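Local coordinates for protein endo-b-1,4-glucanase (Nasutitermes takasagoensis, PDB 1KS8) that probably cleaves internal beta-1,4-glucosidic linkages in cellulose and related beta-glucans, as a family 9 glycosyl hydrolase with an (alpha/alpha)6 catalytic domain, at residues Q44-T49 / A106-N111; D101-A106 / N111-Q116. One frame throughout, in Å; residues are numbered along the deposited sequence.

Contact 1. Residues Q44-T49 / A106-N111; sequences QGQDLT and AHTSQN
Leu-48 makes the close-packed end of this contact: its CD2 branch reaches the last turn of helix 89-106, touching the backbone of Ala-106 at CA (3.7 Å) rather than its methyl, since CD2 and Ala-106 CB are 4.4 Å apart. Both residues are buried, and Tyr-114 and Val-117 of the neighbouring strand also pack on the leucine.

Toward solvent the packing thins to one pair of partly exposed side chains, Gln-46 and Thr-108, which cross at about a right angle. The Thr-108 methyl CG2 butts against the bent Gln-46 chain, about equally far from CB, CG, CD and OE1, the last at 3.8 Å; it is van der Waals contact, and no hydrogen bond joins the two segments. With chi1 at 46°, the threonine turns its methyl to the glutamine while OG1 bonds to Glu-112. Gln-46 OE1 is instead gripped from its own loop by NE2 of Gln-44 at 3.0 Å, a bond bent to 152° at the hydrogen. With an alanine here that acceptor is gone, which would probably leave the Gln-44 amide free to turn and a gap beside the Thr-108 methyl.

Across Leu-48, Asp-47 OD1 accepts from the backbone N of Thr-49 (2.9 Å), closing an Asx turn. The arrangement is loop-on-loop packing at a helix C-terminus, where His-107 centres an inverse gamma turn, away from the annotated sites of this (alpha/alpha)6 domain.

Contact 2. Residues D101-A106 / N111-Q116; sequences DYFIKA and NEFYGQ
One backbone hydrogen bond joins the end of helix 89-106 to strand 113-117: Tyr-114 N donates to Ala-106 O at 2.8 Å. The same oxygen receives a CA-H...O contact from Phe-113, whose CA is 3.3 Å away, and it also lies in the plane of the Tyr-114 ring, at its edge. A carbonyl at the last turn of the helix is thus taken up by the strand.

The apolar contacts gather round the methyl of Ala-106. Its CB lies 3.6 Å from CE1 on the outer part of the Phe-113 ring, and meets Tyr-114 near the main chain, 3.4 Å from its O and 4.1 Å from its CB. Phe-113, with CG anti to its backbone N (chi1 -174°), extends back along the helix end until CE1 comes to 3.5 Å from Phe-103 O, which meets the ring at its edge. Side chain to side chain the two phenylalanines touch more lightly, Phe-103 CD1 to Phe-113 CZ being 4.4 Å. Leu-151 and Thr-155 of helix 149-165 also pack on Phe-113, and Tyr-114 carries its hydroxyl away to the backbone N of Asp-43.

The axes of helix segment 101-106 and strand segment 113-116 approach to 7.5 Å, with their N-to-C directions at 120°. This is a helix-loop-strand connection, with the helix end docked on the middle strand of a small antiparallel sheet that carries a classic beta bulge at Gly-115 and Gln-116 opposite Tyr-140.

From the N terminus, the chain first passes through loop 44-49, between helix 5-18 and strand 60-61, and 56 mostly helical residues later returns at 106-111, where contact 1 closes this long excursion. Contact 2 closes a short one, the turn from helix 89-106 into strand 113-117. The segments alternate along the chain, so the two closures cross, sharing Ala-106 and Asn-111, and their centres are 6 Å apart. Lys-105 stitches them directly: its NZ forms a salt bridge with Asp-47 OD2 and a probable hydrogen bond to Thr-49 O. Together they tie the early loop, the helix end and the small sheet into one patch.

Contact 1. Residues Q44-T49 / A106-N111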
ATOM      1  N   GLN A  44     -22.166   5.923  15.411  1.00 10.44           N
ATOM      2  CA  GLN A  44     -23.517   6.466  15.287  1.00 10.29           C
ATOM      3  C   GLN A  44     -24.260   5.745  14.168  1.00 10.51           C
ATOM      4  O   GLN A  44     -25.356   6.140  13.775  1.00  9.89           O
ATOM      5  CB  GLN A  44     -23.491   7.972  14.993  1.00 11.84           C
ATOM      6  CG  GLN A  44     -23.288   8.840  16.225  1.00 16.54           C
ATOM      7  CD  GLN A  44     -21.878   8.778  16.760  1.00 18.89           C
ATOM      8  OE1 GLN A  44     -21.654   8.878  17.967  1.00 22.84           O
ATOM      9  NE2 GLN A  44     -20.914   8.630  15.863  1.00 19.14           N
ATOM     10  N   GLY A  45     -23.655   4.681  13.654  1.00  8.98           N
ATOM     11  CA  GLY A  45     -24.281   3.928  12.584  1.00  8.90           C
ATOM     12  C   GLY A  45     -23.921   4.429  11.199  1.00  6.67           C
ATOM     13  O   GLY A  45     -24.551   4.032  10.217  1.00  8.61           O
ATOM     14  N   GLN A  46     -22.915   5.297  11.109  1.00  7.25           N
ATOM     15  CA  GLN A  46     -22.489   5.819   9.817  1.00  8.01           C
ATOM     16  C   GLN A  46     -22.000   4.671   8.944  1.00  8.80           C
ATOM     17  O   GLN A  46     -21.340   3.751   9.420  1.00  9.47           O
ATOM     18  CB  GLN A  46     -21.341   6.820   9.972  1.00  9.40           C
ATOM     19  CG  GLN A  46     -21.629   8.028  10.848  1.00 11.09           C
ATOM     20  CD  GLN A  46     -21.119   7.861  12.266  1.00  9.43           C
ATOM     21  OE1 GLN A  46     -20.701   8.832  12.900  1.00 11.31           O
ATOM     22  NE2 GLN A  46     -21.157   6.636  12.776  1.00  6.85           N
ATOM     23  N   ASP A  47     -22.316   4.739   7.659  1.00  9.34           N
ATOM     24  CA  ASP A  47     -21.897   3.714   6.718  1.00  8.96           C
ATOM     25  C   ASP A  47     -20.375   3.707   6.572  1.00  9.28           C
ATOM     26  O   ASP A  47     -19.774   4.733   6.270  1.00  9.81           O
ATOM     27  CB  ASP A  47     -22.558   3.983   5.361  1.00 10.92           C
ATOM     28  CG  ASP A  47     -22.076   3.048   4.272  1.00 11.05           C
ATOM     29  OD1 ASP A  47     -21.651   1.919   4.593  1.00 12.32           O
ATOM     30  OD2 ASP A  47     -22.144   3.442   3.087  1.00 11.86           O
ATOM     31  N   LEU A  48     -19.757   2.553   6.817  1.00  8.87           N
ATOM     32  CA  LEU A  48     -18.310   2.418   6.665  1.00  8.55           C
ATOM     33  C   LEU A  48     -17.999   1.227   5.764  1.00  9.10           C
ATOM     34  O   LEU A  48     -16.917   0.644   5.836  1.00  8.49           O
ATOM     35  CB  LEU A  48     -17.619   2.239   8.024  1.00  9.00           C
ATOM     36  CG  LEU A  48     -17.619   3.423   8.998  1.00  8.66           C
ATOM     37  CD1 LEU A  48     -16.868   3.019  10.262  1.00  8.32           C
ATOM     38  CD2 LEU A  48     -16.962   4.644   8.360  1.00 11.14           C
ATOM     39  N   THR A  49     -18.956   0.862   4.917  1.00  9.10           N
ATOM     40  CA  THR A  49     -18.754  -0.259   4.006  1.00  8.57           C
ATOM     41  C   THR A  49     -17.797   0.118   2.886  1.00  8.32           C
ATOM     42  O   THR A  49     -17.699   1.283   2.491  1.00  8.61           O
ATOM     43  CB  THR A  49     -20.079  -0.738   3.378  1.00  8.14           C
ATOM     44  OG1 THR A  49     -20.689   0.339   2.649  1.00  9.49           O
ATOM     45  CG2 THR A  49     -21.026  -1.240   4.459  1.00 10.24           C
ATOM     46  N   ALA A 106     -15.099   7.284   6.193  1.00  8.98           N
ATOM     47  CA  ALA A 106     -14.443   7.229   7.494  1.00  7.90           C
ATOM     48  C   ALA A 106     -14.223   8.612   8.102  1.00  8.26           C
ATOM     49  O   ALA A 106     -14.056   8.745   9.315  1.00  8.21           O
ATOM     50  CB  ALA A 106     -13.113   6.483   7.372  1.00  8.69           C
ATOM     51  N   HIS A 107     -14.213   9.636   7.257  1.00  8.20           N
ATOM     52  CA  HIS A 107     -14.038  11.011   7.717  1.00  9.22           C
ATOM     53  C   HIS A 107     -15.432  11.510   8.086  1.00  9.62           C
ATOM     54  O   HIS A 107     -16.043  12.293   7.355  1.00  9.53           O
ATOM     55  CB  HIS A 107     -13.460  11.867   6.595  1.00  8.98           C
ATOM     56  CG  HIS A 107     -13.014  13.223   7.039  1.00  9.52           C
ATOM     57  ND1 HIS A 107     -12.935  14.298   6.180  1.00 11.05           N
ATOM     58  CD2 HIS A 107     -12.607  13.677   8.248  1.00  9.90           C
ATOM     59  CE1 HIS A 107     -12.501  15.355   6.842  1.00  9.55           C
ATOM     60  NE2 HIS A 107     -12.295  15.007   8.098  1.00  9.67           N
ATOM     61  N   THR A 108     -15.920  11.047   9.229  1.00  9.59           N
ATOM     62  CA  THR A 108     -17.261  11.372   9.701  1.00  9.46           C
ATOM     63  C   THR A 108     -17.498  12.813  10.149  1.00 12.02           C
ATOM     64  O   THR A 108     -18.632  13.292  10.127  1.00 12.68           O
ATOM     65  CB  THR A 108     -17.660  10.397  10.824  1.00 10.44           C
ATOM     66  OG1 THR A 108     -16.578  10.276  11.754  1.00 11.27           O
ATOM     67  CG2 THR A 108     -17.957   9.021  10.241  1.00  9.68           C
ATOM     68  N   SER A 109     -16.440  13.497  10.564  1.00 12.08           N
ATOM     69  CA  SER A 109     -16.536  14.893  10.973  1.00 12.57           C
ATOM     70  C   SER A 109     -15.193  15.506  10.604  1.00 12.76           C
ATOM     71  O   SER A 109     -14.222  14.781  10.414  1.00 12.11           O
ATOM     72  CB  SER A 109     -16.784  15.014  12.478  1.00 14.31           C
ATOM     73  OG  SER A 109     -17.177  16.336  12.807  1.00 19.28           O
ATOM     74  N   GLN A 110     -15.124  16.828  10.498  1.00 12.49           N
ATOM     75  CA  GLN A 110     -13.870  17.463  10.112  1.00 12.80           C
ATOM     76  C   GLN A 110     -12.660  16.983  10.913  1.00 11.87           C
ATOM     77  O   GLN A 110     -11.598  16.730  10.338  1.00 13.70           O
ATOM     78  CB  GLN A 110     -14.004  18.987  10.190  1.00 13.74           C
ATOM     79  CG  GLN A 110     -14.853  19.576   9.060  1.00 16.19           C
ATOM     80  CD  GLN A 110     -16.343  19.303   9.217  1.00 15.89           C
ATOM     81  OE1 GLN A 110     -17.100  19.354   8.244  1.00 18.25           O
ATOM     82  NE2 GLN A 110     -16.772  19.032  10.443  1.00 15.44           N
ATOM     83  N   ASN A 111     -12.819  16.844  12.226  1.00 10.83           N
ATOM     84  CA  ASN A 111     -11.730  16.386  13.079  1.00 12.07           C
ATOM     85  C   ASN A 111     -11.997  15.017  13.697  1.00 11.41           C
ATOM     86  O   ASN A 111     -11.633  14.761  14.843  1.00 11.87           O
ATOM     87  CB  ASN A 111     -11.456  17.409  14.182  1.00 13.86           C
ATOM     88  CG  ASN A 111     -10.949  18.727  13.635  1.00 15.03           C
ATOM     89  OD1 ASN A 111      -9.957  18.765  12.908  1.00 16.56           O
ATOM     90  ND2 ASN A 111     -11.627  19.815  13.981  1.00 17.95           N
TER

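Contact 2. Residues D101-A106 / N111-Q116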
ATOM      1  N   ASP A 101     -12.927   6.305  -1.628  1.00  7.86           N
ATOM      2  CA  ASP A 101     -14.364   6.384  -1.368  1.00  8.51           C
ATOM      3  C   ASP A 101     -14.582   6.009   0.094  1.00  8.56           C
ATOM      4  O   ASP A 101     -15.434   6.578   0.779  1.00  9.57           O
ATOM      5  CB  ASP A 101     -15.151   5.408  -2.244  1.00  8.41           C
ATOM      6  CG  ASP A 101     -15.400   5.937  -3.637  1.00 10.74           C
ATOM      7  OD1 ASP A 101     -15.187   7.145  -3.869  1.00 11.89           O
ATOM      8  OD2 ASP A 101     -15.826   5.138  -4.496  1.00 12.56           O
ATOM      9  N   TYR A 102     -13.805   5.040   0.565  1.00  6.97           N
ATOM     10  CA  TYR A 102     -13.902   4.590   1.945  1.00  8.29           C
ATOM     11  C   TYR A 102     -13.364   5.650   2.906  1.00  8.67           C
ATOM     12  O   TYR A 102     -13.973   5.916   3.940  1.00  8.00           O
ATOM     13  CB  TYR A 102     -13.138   3.275   2.125  1.00  7.16           C
ATOM     14  CG  TYR A 102     -13.020   2.831   3.565  1.00  7.91           C
ATOM     15  CD1 TYR A 102     -14.130   2.360   4.268  1.00  8.45           C
ATOM     16  CD2 TYR A 102     -11.800   2.904   4.232  1.00  8.16           C
ATOM     17  CE1 TYR A 102     -14.024   1.971   5.603  1.00  7.79           C
ATOM     18  CE2 TYR A 102     -11.684   2.521   5.563  1.00  8.80           C
ATOM     19  CZ  TYR A 102     -12.797   2.055   6.241  1.00  8.54           C
ATOM     20  OH  TYR A 102     -12.680   1.669   7.555  1.00  9.94           O
ATOM     21  N   PHE A 103     -12.230   6.261   2.574  1.00  7.12           N
ATOM     22  CA  PHE A 103     -11.677   7.288   3.451  1.00  7.72           C
ATOM     23  C   PHE A 103     -12.670   8.427   3.644  1.00  8.15           C
ATOM     24  O   PHE A 103     -12.747   9.013   4.722  1.00  9.28           O
ATOM     25  CB  PHE A 103     -10.366   7.850   2.892  1.00  7.67           C
ATOM     26  CG  PHE A 103      -9.300   6.815   2.675  1.00  8.13           C
ATOM     27  CD1 PHE A 103      -9.217   5.692   3.494  1.00  8.14           C
ATOM     28  CD2 PHE A 103      -8.365   6.977   1.662  1.00  8.81           C
ATOM     29  CE1 PHE A 103      -8.213   4.745   3.304  1.00  8.25           C
ATOM     30  CE2 PHE A 103      -7.356   6.036   1.463  1.00  8.54           C
ATOM     31  CZ  PHE A 103      -7.284   4.919   2.287  1.00  8.24           C
ATOM     32  N   ILE A 104     -13.420   8.750   2.594  1.00  8.97           N
ATOM     33  CA  ILE A 104     -14.413   9.815   2.686  1.00  9.38           C
ATOM     34  C   ILE A 104     -15.486   9.433   3.709  1.00  9.86           C
ATOM     35  O   ILE A 104     -15.907  10.266   4.512  1.00 11.15           O
ATOM     36  CB  ILE A 104     -15.046  10.094   1.307  1.00  9.79           C
ATOM     37  CG1 ILE A 104     -14.032  10.832   0.426  1.00 11.12           C
ATOM     38  CG2 ILE A 104     -16.317  10.922   1.463  1.00 10.19           C
ATOM     39  CD1 ILE A 104     -14.462  10.985  -1.020  1.00 12.54           C
ATOM     40  N   LYS A 105     -15.919   8.176   3.688  1.00  9.29           N
ATOM     41  CA  LYS A 105     -16.920   7.713   4.645  1.00  8.47           C
ATOM     42  C   LYS A 105     -16.347   7.726   6.058  1.00  8.63           C
ATOM     43  O   LYS A 105     -17.023   8.121   7.007  1.00 10.38           O
ATOM     44  CB  LYS A 105     -17.371   6.285   4.323  1.00  9.52           C
ATOM     45  CG  LYS A 105     -18.134   6.124   3.024  1.00  9.55           C
ATOM     46  CD  LYS A 105     -18.626   4.692   2.893  1.00  9.90           C
ATOM     47  CE  LYS A 105     -19.353   4.468   1.580  1.00 10.58           C
ATOM     48  NZ  LYS A 105     -19.798   3.055   1.425  1.00 11.62           N
ATOM     49  N   ALA A 106     -15.099   7.284   6.193  1.00  8.98           N
ATOM     50  CA  ALA A 106     -14.443   7.229   7.494  1.00  7.90           C
ATOM     51  C   ALA A 106     -14.223   8.612   8.102  1.00  8.26           C
ATOM     52  O   ALA A 106     -14.056   8.745   9.315  1.00  8.21           O
ATOM     53  CB  ALA A 106     -13.113   6.483   7.372  1.00  8.69           C
ATOM     54  N   ASN A 111     -12.819  16.844  12.226  1.00 10.83           N
ATOM     55  CA  ASN A 111     -11.730  16.386  13.079  1.00 12.07           C
ATOM     56  C   ASN A 111     -11.997  15.017  13.697  1.00 11.41           C
ATOM     57  O   ASN A 111     -11.633  14.761  14.843  1.00 11.87           O
ATOM     58  CB  ASN A 111     -11.456  17.409  14.182  1.00 13.86           C
ATOM     59  CG  ASN A 111     -10.949  18.727  13.635  1.00 15.03           C
ATOM     60  OD1 ASN A 111      -9.957  18.765  12.908  1.00 16.56           O
ATOM     61  ND2 ASN A 111     -11.627  19.815  13.981  1.00 17.95           N
ATOM     62  N   GLU A 112     -12.644  14.142  12.933  1.00 10.54           N
ATOM     63  CA  GLU A 112     -12.943  12.791  13.394  1.00 10.71           C
ATOM     64  C   GLU A 112     -12.688  11.857  12.225  1.00  9.64           C
ATOM     65  O   GLU A 112     -13.100  12.132  11.099  1.00 11.47           O
ATOM     66  CB  GLU A 112     -14.401  12.667  13.842  1.00 10.70           C
ATOM     67  CG  GLU A 112     -14.719  11.327  14.498  1.00 12.29           C
ATOM     68  CD  GLU A 112     -16.125  11.262  15.057  1.00 12.85           C
ATOM     69  OE1 GLU A 112     -17.068  10.986  14.285  1.00 13.28           O
ATOM     70  OE2 GLU A 112     -16.288  11.503  16.272  1.00 14.36           O
ATOM     71  N   PHE A 113     -12.004  10.752  12.490  1.00  9.22           N
ATOM     72  CA  PHE A 113     -11.693   9.813  11.427  1.00  8.89           C
ATOM     73  C   PHE A 113     -11.645   8.374  11.917  1.00  8.21           C
ATOM     74  O   PHE A 113     -10.936   8.057  12.876  1.00  9.13           O
ATOM     75  CB  PHE A 113     -10.346  10.181  10.800  1.00  8.84           C
ATOM     76  CG  PHE A 113      -9.997   9.360   9.598  1.00  9.55           C
ATOM     77  CD1 PHE A 113     -10.665   9.556   8.398  1.00  9.47           C
ATOM     78  CD2 PHE A 113      -9.025   8.369   9.675  1.00 10.27           C
ATOM     79  CE1 PHE A 113     -10.373   8.775   7.285  1.00  7.96           C
ATOM     80  CE2 PHE A 113      -8.724   7.579   8.567  1.00  9.16           C
ATOM     81  CZ  PHE A 113      -9.400   7.783   7.370  1.00  9.88           C
ATOM     82  N   TYR A 114     -12.400   7.498  11.266  1.00  7.27           N
ATOM     83  CA  TYR A 114     -12.380   6.096  11.648  1.00  7.66           C
ATOM     84  C   TYR A 114     -11.171   5.423  11.018  1.00  7.86           C
ATOM     85  O   TYR A 114     -10.997   5.439   9.798  1.00  8.56           O
ATOM     86  CB  TYR A 114     -13.679   5.397  11.244  1.00  8.37           C
ATOM     87  CG  TYR A 114     -14.785   5.659  12.236  1.00  7.77           C
ATOM     88  CD1 TYR A 114     -15.517   6.849  12.203  1.00  8.62           C
ATOM     89  CD2 TYR A 114     -15.047   4.751  13.262  1.00  7.91           C
ATOM     90  CE1 TYR A 114     -16.481   7.126  13.177  1.00  8.71           C
ATOM     91  CE2 TYR A 114     -16.004   5.018  14.235  1.00  8.26           C
ATOM     92  CZ  TYR A 114     -16.714   6.206  14.187  1.00  8.27           C
ATOM     93  OH  TYR A 114     -17.646   6.470  15.164  1.00  9.89           O
ATOM     94  N   GLY A 115     -10.330   4.847  11.872  1.00  7.36           N
ATOM     95  CA  GLY A 115      -9.117   4.205  11.401  1.00  8.04           C
ATOM     96  C   GLY A 115      -9.123   2.693  11.392  1.00  6.60           C
ATOM     97  O   GLY A 115      -8.125   2.073  11.017  1.00  6.70           O
ATOM     98  N   GLN A 116     -10.228   2.080  11.798  1.00  7.74           N
ATOM     99  CA  GLN A 116     -10.284   0.629  11.802  1.00  7.19           C
ATOM    100  C   GLN A 116     -11.696   0.089  11.903  1.00  6.94           C
ATOM    101  O   GLN A 116     -12.540   0.664  12.587  1.00  7.54           O
ATOM    102  CB  GLN A 116      -9.464   0.078  12.976  1.00  7.75           C
ATOM    103  CG  GLN A 116      -9.099  -1.402  12.859  1.00  8.07           C
ATOM    104  CD  GLN A 116      -8.186  -1.862  13.984  1.00  6.95           C
ATOM    105  OE1 GLN A 116      -7.177  -1.219  14.279  1.00  7.57           O
ATOM    106  NE2 GLN A 116      -8.528  -2.984  14.612  1.00  7.03           N
TER